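Local coordinates for ThiJ/PfpI domain protein (Brachyspira murdochii, PDB 4HCJ), which is of unknown function but belongs to the DJ-1/PfpI family, adopts its alpha-beta-alpha sandwich fold and can bind magnesium ions, at residues A[14-24]-A[76-84]; A[103-114]-A[152-162]. All coordinates share one frame; numbering follows the deposited sequence.

Contact 1. Residues A[14-24]-A[76-84]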
loop_
_atom_site.group_PDB
_atom_site.type_symbol
_atom_site.label_atom_id
_atom_site.label_comp_id
_atom_site.label_asym_id
_atom_site.label_seq_id
_atom_site.Cartn_x
_atom_site.Cartn_y
_atom_site.Cartn_z
HETATM N N MSE A 14 -6.109 -2.378 -3.433
HETATM C CA MSE A 14 -5.714 -2.240 -4.828
HETATM C C MSE A 14 -6.919 -2.306 -5.731
HETATM O O MSE A 14 -8.010 -2.737 -5.331
HETATM C CB MSE A 14 -4.656 -3.287 -5.217
HETATM C CG MSE A 14 -5.167 -4.710 -5.317
HETATM SE SE MSE A 14 -3.614 -5.886 -5.088
HETATM C CE MSE A 14 -4.281 -7.459 -5.969
ATOM N N SER A 15 -6.733 -1.840 -6.960
ATOM C CA SER A 15 -7.775 -1.898 -7.972
ATOM C C SER A 15 -7.978 -3.335 -8.451
ATOM O O SER A 15 -7.013 -4.084 -8.650
ATOM C CB SER A 15 -7.428 -0.969 -9.141
ATOM O OG SER A 15 -6.197 -1.323 -9.748
ATOM N N GLY A 16 -9.239 -3.694 -8.669
ATOM C CA GLY A 16 -9.592 -5.032 -9.107
ATOM C C GLY A 16 -9.136 -5.336 -10.517
ATOM O O GLY A 16 -8.973 -6.495 -10.880
ATOM N N GLN A 17 -8.957 -4.316 -11.336
ATOM C CA GLN A 17 -8.344 -4.526 -12.635
ATOM C C GLN A 17 -7.204 -3.550 -12.808
ATOM O O GLN A 17 -7.277 -2.402 -12.368
ATOM C CB GLN A 17 -9.357 -4.359 -13.759
ATOM C CG GLN A 17 -10.716 -5.030 -13.493
ATOM C CD GLN A 17 -10.715 -6.569 -13.476
ATOM O OE1 GLN A 17 -9.717 -7.209 -13.761
ATOM N NE2 GLN A 17 -11.832 -7.142 -13.085
ATOM N N ASN A 18 -6.147 -4.031 -13.440
ATOM C CA ASN A 18 -4.986 -3.227 -13.779
ATOM C C ASN A 18 -4.185 -2.721 -12.593
ATOM O O ASN A 18 -3.523 -1.684 -12.679
ATOM C CB ASN A 18 -5.354 -2.095 -14.736
ATOM C CG ASN A 18 -5.818 -2.629 -16.058
ATOM O OD1 ASN A 18 -5.335 -3.662 -16.521
ATOM N ND2 ASN A 18 -6.796 -1.974 -16.653
ATOM N N PHE A 19 -4.179 -3.489 -11.499
ATOM C CA PHE A 19 -3.179 -3.268 -10.467
ATOM C C PHE A 19 -1.795 -3.661 -11.006
ATOM O O PHE A 19 -1.661 -4.418 -11.969
ATOM C CB PHE A 19 -3.525 -4.031 -9.182
ATOM C CG PHE A 19 -3.436 -5.546 -9.302
ATOM C CD1 PHE A 19 -2.231 -6.208 -9.086
ATOM C CD2 PHE A 19 -4.557 -6.298 -9.630
ATOM C CE1 PHE A 19 -2.142 -7.594 -9.189
ATOM C CE2 PHE A 19 -4.479 -7.687 -9.737
ATOM C CZ PHE A 19 -3.270 -8.336 -9.524
ATOM N N GLN A 20 -0.757 -3.133 -10.370
ATOM C CA GLN A 20 0.601 -3.383 -10.827
ATOM C C GLN A 20 1.071 -4.755 -10.355
ATOM O O GLN A 20 1.340 -4.948 -9.166
ATOM C CB GLN A 20 1.541 -2.283 -10.326
ATOM C CG GLN A 20 2.898 -2.303 -10.996
ATOM C CD GLN A 20 2.829 -1.859 -12.435
ATOM O OE1 GLN A 20 2.297 -0.787 -12.733
ATOM N NE2 GLN A 20 3.322 -2.698 -13.342
ATOM N N ASP A 21 1.173 -5.709 -11.281
ATOM C CA ASP A 21 1.441 -7.092 -10.899
ATOM C C ASP A 21 2.654 -7.240 -9.988
ATOM O O ASP A 21 2.582 -7.924 -8.967
ATOM C CB ASP A 21 1.662 -7.982 -12.138
ATOM C CG ASP A 21 0.474 -8.023 -13.072
ATOM O OD1 ASP A 21 0.044 -9.143 -13.437
ATOM O OD2 ASP A 21 -0.004 -6.939 -13.463
ATOM N N GLU A 22 3.780 -6.635 -10.353
ATOM C CA GLU A 22 5.006 -6.911 -9.615
ATOM C C GLU A 22 4.889 -6.437 -8.178
ATOM O O GLU A 22 5.382 -7.067 -7.244
ATOM C CB GLU A 22 6.192 -6.190 -10.254
ATOM C CG GLU A 22 6.435 -6.519 -11.711
ATOM C CD GLU A 22 5.802 -5.515 -12.670
ATOM O OE1 GLU A 22 4.676 -5.027 -12.403
ATOM O OE2 GLU A 22 6.443 -5.201 -13.703
ATOM N N GLU A 23 4.247 -5.289 -8.005
ATOM C CA GLU A 23 4.124 -4.698 -6.673
ATOM C C GLU A 23 3.372 -5.626 -5.743
ATOM O O GLU A 23 3.752 -5.781 -4.574
ATOM C CB GLU A 23 3.424 -3.339 -6.748
ATOM C CG GLU A 23 4.217 -2.273 -7.500
ATOM C CD GLU A 23 3.460 -0.974 -7.697
ATOM O OE1 GLU A 23 2.320 -0.872 -7.214
ATOM O OE2 GLU A 23 4.016 -0.046 -8.339
ATOM N N TYR A 24 2.310 -6.253 -6.259
ATOM C CA TYR A 24 1.540 -7.207 -5.488
ATOM C C TYR A 24 2.264 -8.552 -5.344
ATOM O O TYR A 24 2.530 -9.000 -4.222
ATOM C CB TYR A 24 0.145 -7.413 -6.113
ATOM C CG TYR A 24 -0.630 -8.529 -5.438
ATOM C CD1 TYR A 24 -1.134 -8.386 -4.142
ATOM C CD2 TYR A 24 -0.841 -9.736 -6.094
ATOM C CE1 TYR A 24 -1.819 -9.411 -3.528
ATOM C CE2 TYR A 24 -1.538 -10.766 -5.486
ATOM C CZ TYR A 24 -2.026 -10.598 -4.204
ATOM O OH TYR A 24 -2.721 -11.628 -3.617
ATOM N N VAL A 76 -1.259 -0.714 -3.289
ATOM C CA VAL A 76 -0.596 -1.094 -4.526
ATOM C C VAL A 76 -1.013 -0.154 -5.649
ATOM O O VAL A 76 -2.164 0.298 -5.688
ATOM C CB VAL A 76 -0.939 -2.580 -4.869
ATOM C CG1 VAL A 76 -0.562 -2.951 -6.295
ATOM C CG2 VAL A 76 -0.254 -3.513 -3.871
ATOM N N GLY A 77 -0.076 0.148 -6.542
ATOM C CA GLY A 77 -0.317 1.027 -7.659
ATOM C C GLY A 77 -0.761 0.315 -8.930
ATOM O O GLY A 77 -1.591 -0.619 -8.913
ATOM N N GLY A 78 -0.192 0.780 -10.040
ATOM C CA GLY A 78 -0.621 0.390 -11.368
ATOM C C GLY A 78 -1.601 1.400 -11.924
ATOM O O GLY A 78 -2.225 2.165 -11.185
ATOM N N ILE A 79 -1.778 1.369 -13.237
ATOM C CA ILE A 79 -2.682 2.307 -13.885
ATOM C C ILE A 79 -4.103 2.211 -13.332
ATOM O O ILE A 79 -4.806 3.220 -13.237
ATOM C CB ILE A 79 -2.623 2.140 -15.433
ATOM C CG1 ILE A 79 -3.413 3.246 -16.146
ATOM C CG2 ILE A 79 -3.076 0.746 -15.862
ATOM C CD1 ILE A 79 -3.177 3.293 -17.655
ATOM N N GLY A 80 -4.531 1.010 -12.927
ATOM C CA GLY A 80 -5.857 0.875 -12.353
ATOM C C GLY A 80 -6.042 1.626 -11.038
ATOM O O GLY A 80 -7.164 1.948 -10.652
ATOM N N CYS A 81 -4.946 1.907 -10.338
ATOM C CA CYS A 81 -5.024 2.608 -9.054
ATOM C C CYS A 81 -5.584 4.028 -9.210
ATOM O O CYS A 81 -6.147 4.585 -8.263
ATOM C CB CYS A 81 -3.646 2.641 -8.395
ATOM S SG CYS A 81 -3.645 3.312 -6.722
ATOM N N ILE A 82 -5.429 4.622 -10.386
ATOM C CA ILE A 82 -5.882 5.989 -10.588
ATOM C C ILE A 82 -7.368 6.136 -10.267
ATOM O O ILE A 82 -7.803 7.167 -9.764
ATOM C CB ILE A 82 -5.533 6.482 -12.006
ATOM C CG1 ILE A 82 -4.011 6.497 -12.191
ATOM C CG2 ILE A 82 -6.106 7.866 -12.271
ATOM C CD1 ILE A 82 -3.553 6.629 -13.633
ATOM N N THR A 83 -8.127 5.063 -10.500
ATOM C CA THR A 83 -9.554 5.034 -10.195
ATOM C C THR A 83 -9.852 5.146 -8.697
ATOM O O THR A 83 -10.968 5.455 -8.318
ATOM C CB THR A 83 -10.239 3.752 -10.768
ATOM O OG1 THR A 83 -9.790 2.583 -10.066
ATOM C CG2 THR A 83 -9.928 3.614 -12.264
ATOM N N LEU A 84 -8.850 4.885 -7.855
ATOM C CA LEU A 84 -8.989 4.904 -6.398
ATOM C C LEU A 84 -8.382 6.140 -5.743
ATOM O O LEU A 84 -8.530 6.332 -4.539
ATOM C CB LEU A 84 -8.307 3.672 -5.811
ATOM C CG LEU A 84 -8.823 2.314 -6.288
ATOM C CD1 LEU A 84 -8.000 1.180 -5.674
ATOM C CD2 LEU A 84 -10.292 2.166 -5.954
HETATM O O HOH W 1 -4.137 -0.627 -7.459
HETATM O O HOH W 2 0.568 0.273 -14.651
HETATM O O HOH W 3 2.508 1.876 -9.476
#
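The carboxylate of E23 grips the glycine-rich loop 76-84 through its backbone amides. OE1 of E23 accepts from N of G77 at 2.7 Å, the donor arriving nearly along the C-O bond, and OE2 of the same group is linked through a water to N of G78. CG of E23 lies beside its own backbone N (chi1 -66°) and the chain is extended beyond it, which carries the acid from the first turn of helix 21-33 to the loop. The side chain of Q20, at the N-cap position, reaches this loop less directly: a water bridges its OE1 to N of I79, while NE2 gives a nearly straight bond (173°), in the plane of its own amide, to the syn lone pair of E22 OE1.

Main chain meets main chain at two direct bonds, G80 N to N18 O at 2.9 Å and Q20 N to G77 O at 3.0 Å. A water adds a third link, accepting from S15 N and donating to V76 O. Lacking side chains, G78 can face Q20 N and N18 O closely, and G80 Q17 O and S15 OG.

Among apolar groups, V76 is wedged between CB of selenomethionine M14, CB of F19 and E23. The CE methyl of M14 lies over the ring centres of both F19 and Y24.

Direct and water-mediated bonds to main-chain atoms thus fix the loop, and a glutamate so bonded is consistent with the conserved glutamate of the DJ-1/PfpI family.

Contact 2. Residues A[103-114]-A[152-162]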
loop_
_atom_site.group_PDB
_atom_site.type_symbol
_atom_site.label_atom_id
_atom_site.label_comp_id
_atom_site.label_asym_id
_atom_site.label_seq_id
_atom_site.Cartn_x
_atom_site.Cartn_y
_atom_site.Cartn_z
ATOM N N ILE A 103 1.072 0.123 10.529
ATOM C CA ILE A 103 1.946 0.516 9.428
ATOM C C ILE A 103 1.088 0.854 8.205
ATOM O O ILE A 103 0.139 0.124 7.874
ATOM C CB ILE A 103 2.967 -0.598 9.114
ATOM C CG1 ILE A 103 3.893 -0.866 10.326
ATOM C CG2 ILE A 103 3.735 -0.330 7.811
ATOM C CD1 ILE A 103 4.244 0.281 11.251
ATOM N N VAL A 104 1.413 1.970 7.567
ATOM C CA VAL A 104 0.719 2.413 6.373
ATOM C C VAL A 104 1.760 2.502 5.269
ATOM O O VAL A 104 2.684 3.342 5.346
ATOM C CB VAL A 104 -0.003 3.756 6.587
ATOM C CG1 VAL A 104 -0.862 4.074 5.376
ATOM C CG2 VAL A 104 -0.852 3.720 7.857
ATOM N N ALA A 105 1.622 1.649 4.262
ATOM C CA ALA A 105 2.655 1.525 3.251
ATOM C C ALA A 105 2.047 1.683 1.868
ATOM O O ALA A 105 0.924 1.221 1.634
ATOM C CB ALA A 105 3.363 0.178 3.379
ATOM N N GLY A 106 2.771 2.301 0.950
ATOM C CA GLY A 106 2.320 2.418 -0.418
ATOM C C GLY A 106 3.480 2.310 -1.375
ATOM O O GLY A 106 4.604 2.735 -1.065
ATOM N N ILE A 107 3.190 1.803 -2.562
ATOM C CA ILE A 107 4.187 1.643 -3.593
ATOM C C ILE A 107 3.663 2.160 -4.915
ATOM O O ILE A 107 2.498 1.957 -5.275
ATOM C CB ILE A 107 4.696 0.169 -3.680
ATOM C CG1 ILE A 107 5.747 0.012 -4.782
ATOM C CG2 ILE A 107 3.546 -0.834 -3.817
ATOM C CD1 ILE A 107 6.564 -1.274 -4.684
ATOM N N GLY A 108 4.521 2.863 -5.637
ATOM C CA GLY A 108 4.125 3.406 -6.921
ATOM C C GLY A 108 2.891 4.277 -6.771
ATOM O O GLY A 108 2.781 5.081 -5.847
ATOM N N SER A 109 1.945 4.113 -7.690
ATOM C CA SER A 109 0.743 4.942 -7.677
ATOM C C SER A 109 -0.106 4.798 -6.406
ATOM O O SER A 109 -0.932 5.659 -6.126
ATOM C CB SER A 109 -0.091 4.696 -8.921
ATOM O OG SER A 109 0.618 5.152 -10.057
ATOM N N GLY A 110 0.099 3.731 -5.630
ATOM C CA GLY A 110 -0.592 3.633 -4.357
ATOM C C GLY A 110 -0.291 4.779 -3.399
ATOM O O GLY A 110 -1.128 5.141 -2.563
ATOM N N VAL A 111 0.903 5.372 -3.516
ATOM C CA VAL A 111 1.290 6.470 -2.632
ATOM C C VAL A 111 0.335 7.660 -2.786
ATOM O O VAL A 111 0.124 8.404 -1.831
ATOM C CB VAL A 111 2.763 6.885 -2.878
ATOM C CG1 VAL A 111 3.176 8.062 -1.999
ATOM C CG2 VAL A 111 3.690 5.695 -2.621
ATOM N N VAL A 112 -0.226 7.861 -3.988
ATOM C CA VAL A 112 -1.129 8.982 -4.207
ATOM C C VAL A 112 -2.381 8.910 -3.324
ATOM O O VAL A 112 -2.892 9.938 -2.892
ATOM C CB VAL A 112 -1.464 9.160 -5.689
ATOM C CG1 VAL A 112 -2.460 10.301 -5.900
ATOM C CG2 VAL A 112 -0.190 9.399 -6.483
ATOM N N ILE A 113 -2.879 7.701 -3.044
ATOM C CA ILE A 113 -4.020 7.574 -2.142
ATOM C C ILE A 113 -3.666 8.163 -0.779
ATOM O O ILE A 113 -4.450 8.892 -0.165
ATOM C CB ILE A 113 -4.464 6.114 -2.000
ATOM C CG1 ILE A 113 -5.005 5.596 -3.345
ATOM C CG2 ILE A 113 -5.514 5.953 -0.896
ATOM C CD1 ILE A 113 -5.206 4.078 -3.388
HETATM N N MSE A 114 -2.490 7.793 -0.279
HETATM C CA MSE A 114 -2.013 8.297 1.006
HETATM C C MSE A 114 -1.830 9.825 0.997
HETATM O O MSE A 114 -2.226 10.518 1.953
HETATM C CB MSE A 114 -0.722 7.572 1.377
HETATM C CG MSE A 114 -0.954 6.072 1.626
HETATM SE SE MSE A 114 0.646 4.972 1.495
HETATM C CE MSE A 114 1.733 5.738 2.916
ATOM N N ASN A 152 5.973 4.911 11.003
ATOM C CA ASN A 152 5.050 3.859 10.589
ATOM C C ASN A 152 4.627 3.967 9.126
ATOM O O ASN A 152 3.846 3.150 8.669
ATOM C CB ASN A 152 3.791 3.882 11.456
ATOM C CG ASN A 152 4.037 3.423 12.864
ATOM O OD1 ASN A 152 5.118 2.965 13.202
ATOM N ND2 ASN A 152 3.023 3.539 13.693
ATOM N N ILE A 153 5.124 4.976 8.411
ATOM C CA ILE A 153 4.803 5.170 7.005
ATOM C C ILE A 153 5.962 4.652 6.160
ATOM O O ILE A 153 7.118 5.006 6.400
ATOM C CB ILE A 153 4.511 6.668 6.723
ATOM C CG1 ILE A 153 3.237 7.098 7.456
ATOM C CG2 ILE A 153 4.432 6.945 5.224
ATOM C CD1 ILE A 153 2.978 8.582 7.448
ATOM N N VAL A 154 5.657 3.822 5.166
ATOM C CA VAL A 154 6.678 3.296 4.272
ATOM C C VAL A 154 6.211 3.515 2.835
ATOM O O VAL A 154 5.078 3.181 2.498
ATOM C CB VAL A 154 6.936 1.779 4.488
ATOM C CG1 VAL A 154 8.057 1.300 3.582
ATOM C CG2 VAL A 154 7.266 1.499 5.957
ATOM N N THR A 155 7.068 4.099 2.000
ATOM C CA THR A 155 6.713 4.330 0.610
ATOM C C THR A 155 7.820 3.817 -0.305
ATOM O O THR A 155 8.992 3.697 0.099
ATOM C CB THR A 155 6.405 5.815 0.320
ATOM O OG1 THR A 155 7.537 6.615 0.672
ATOM C CG2 THR A 155 5.162 6.301 1.071
ATOM N N ALA A 156 7.452 3.517 -1.549
ATOM C CA ALA A 156 8.407 3.079 -2.552
ATOM C C ALA A 156 7.990 3.595 -3.916
ATOM O O ALA A 156 6.828 3.939 -4.149
ATOM C CB ALA A 156 8.563 1.560 -2.555
ATOM N N ASN A 157 8.951 3.624 -4.837
ATOM C CA ASN A 157 8.778 4.388 -6.067
ATOM C C ASN A 157 8.241 3.628 -7.280
ATOM O O ASN A 157 8.275 4.160 -8.377
ATOM C CB ASN A 157 10.066 5.125 -6.439
ATOM C CG ASN A 157 11.156 4.202 -6.907
ATOM O OD1 ASN A 157 11.026 2.987 -6.833
ATOM N ND2 ASN A 157 12.260 4.781 -7.353
ATOM N N GLY A 158 7.734 2.410 -7.101
ATOM C CA GLY A 158 7.120 1.683 -8.199
ATOM C C GLY A 158 7.626 0.268 -8.326
ATOM O O GLY A 158 8.317 -0.252 -7.436
ATOM N N PRO A 159 7.290 -0.388 -9.446
ATOM C CA PRO A 159 7.472 -1.835 -9.531
ATOM C C PRO A 159 8.925 -2.282 -9.471
ATOM O O PRO A 159 9.163 -3.392 -9.006
ATOM C CB PRO A 159 6.801 -2.212 -10.857
ATOM C CG PRO A 159 6.684 -0.918 -11.615
ATOM C CD PRO A 159 6.532 0.150 -10.591
ATOM N N THR A 160 9.873 -1.424 -9.879
ATOM C CA THR A 160 11.302 -1.764 -9.819
ATOM C C THR A 160 11.808 -1.890 -8.385
ATOM O O THR A 160 12.888 -2.423 -8.142
ATOM C CB THR A 160 12.211 -0.758 -10.600
ATOM O OG1 THR A 160 12.246 0.513 -9.933
ATOM C CG2 THR A 160 11.730 -0.578 -12.046
ATOM N N SER A 161 11.029 -1.396 -7.434
ATOM C CA SER A 161 11.411 -1.428 -6.032
ATOM C C SER A 161 10.548 -2.351 -5.178
ATOM O O SER A 161 10.567 -2.258 -3.958
ATOM C CB SER A 161 11.410 -0.008 -5.462
ATOM O OG SER A 161 12.364 0.776 -6.150
ATOM N N SER A 162 9.804 -3.254 -5.808
ATOM C CA SER A 162 8.856 -4.092 -5.077
ATOM C C SER A 162 9.495 -4.920 -3.959
ATOM O O SER A 162 8.949 -5.006 -2.843
ATOM C CB SER A 162 8.098 -5.023 -6.033
ATOM O OG SER A 162 7.391 -4.285 -7.009
#
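V104 and V154 knit strands 103-107 and 153-156 into parallel neighbours in the central sheet of the alpha-beta-alpha sandwich. A type II' turn, I107-G110, follows at the place of the nucleophile elbow of DJ-1 relatives, with G108 probably at the position of their cysteine. Five backbone bonds alternate along the pair, from V104 N to N152 O at 2.9 Å up to G108 N to A156 O at 2.9 Å.

Packing is dense along the strands and under helix 110-116. On the face bearing I153 and T155, the CE methyl of selenomethionine M114 sits 3.8 Å from I153 CG2 and 3.9 Å from T155 CG2, while the V111 side chain crosses that of T155 at about a right angle, its CG2 meeting T155 CB; OG1 of T155 bonds to N of T126. The opposite face carries A105, V154, I107 and A156, covered in part by F165 of helix 162-174.

Solvent comes in at both ends: at the 157-160 turn and at partly exposed N152, whose amide is met crosswise by I103 CD1, 3.4 Å from OD1.

Fully extended (chi1 180°, chi2 164°), I107 reaches past A156, and its CD1 ends 3.4 Å from O of G158 and 3.7 Å from CA of S162.

Overall arrangement
Contact 1 and the turn of contact 2 lie at the C-terminal ends of four adjacent parallel strands, 9-13, 72-75, 103-107 and 153-156; the centres of the two contacts are about 12 Å apart. E23 joins them: its OE1, already bonded to the loop of contact 1, packs 3.4 Å from O of I107 at the turn of contact 2, its OE2 lies 3.4 Å from CD of P159, and its CA is 3.3 Å from OG of S162. In relatives of the DJ-1 family a glutamate beside the elbow faces a cysteine; here the corresponding elbow position is probably G108. H137, a magnesium ligand that carries no ion in this chain, stands apart, its side chain about 11 Å from that of V111 in contact 2.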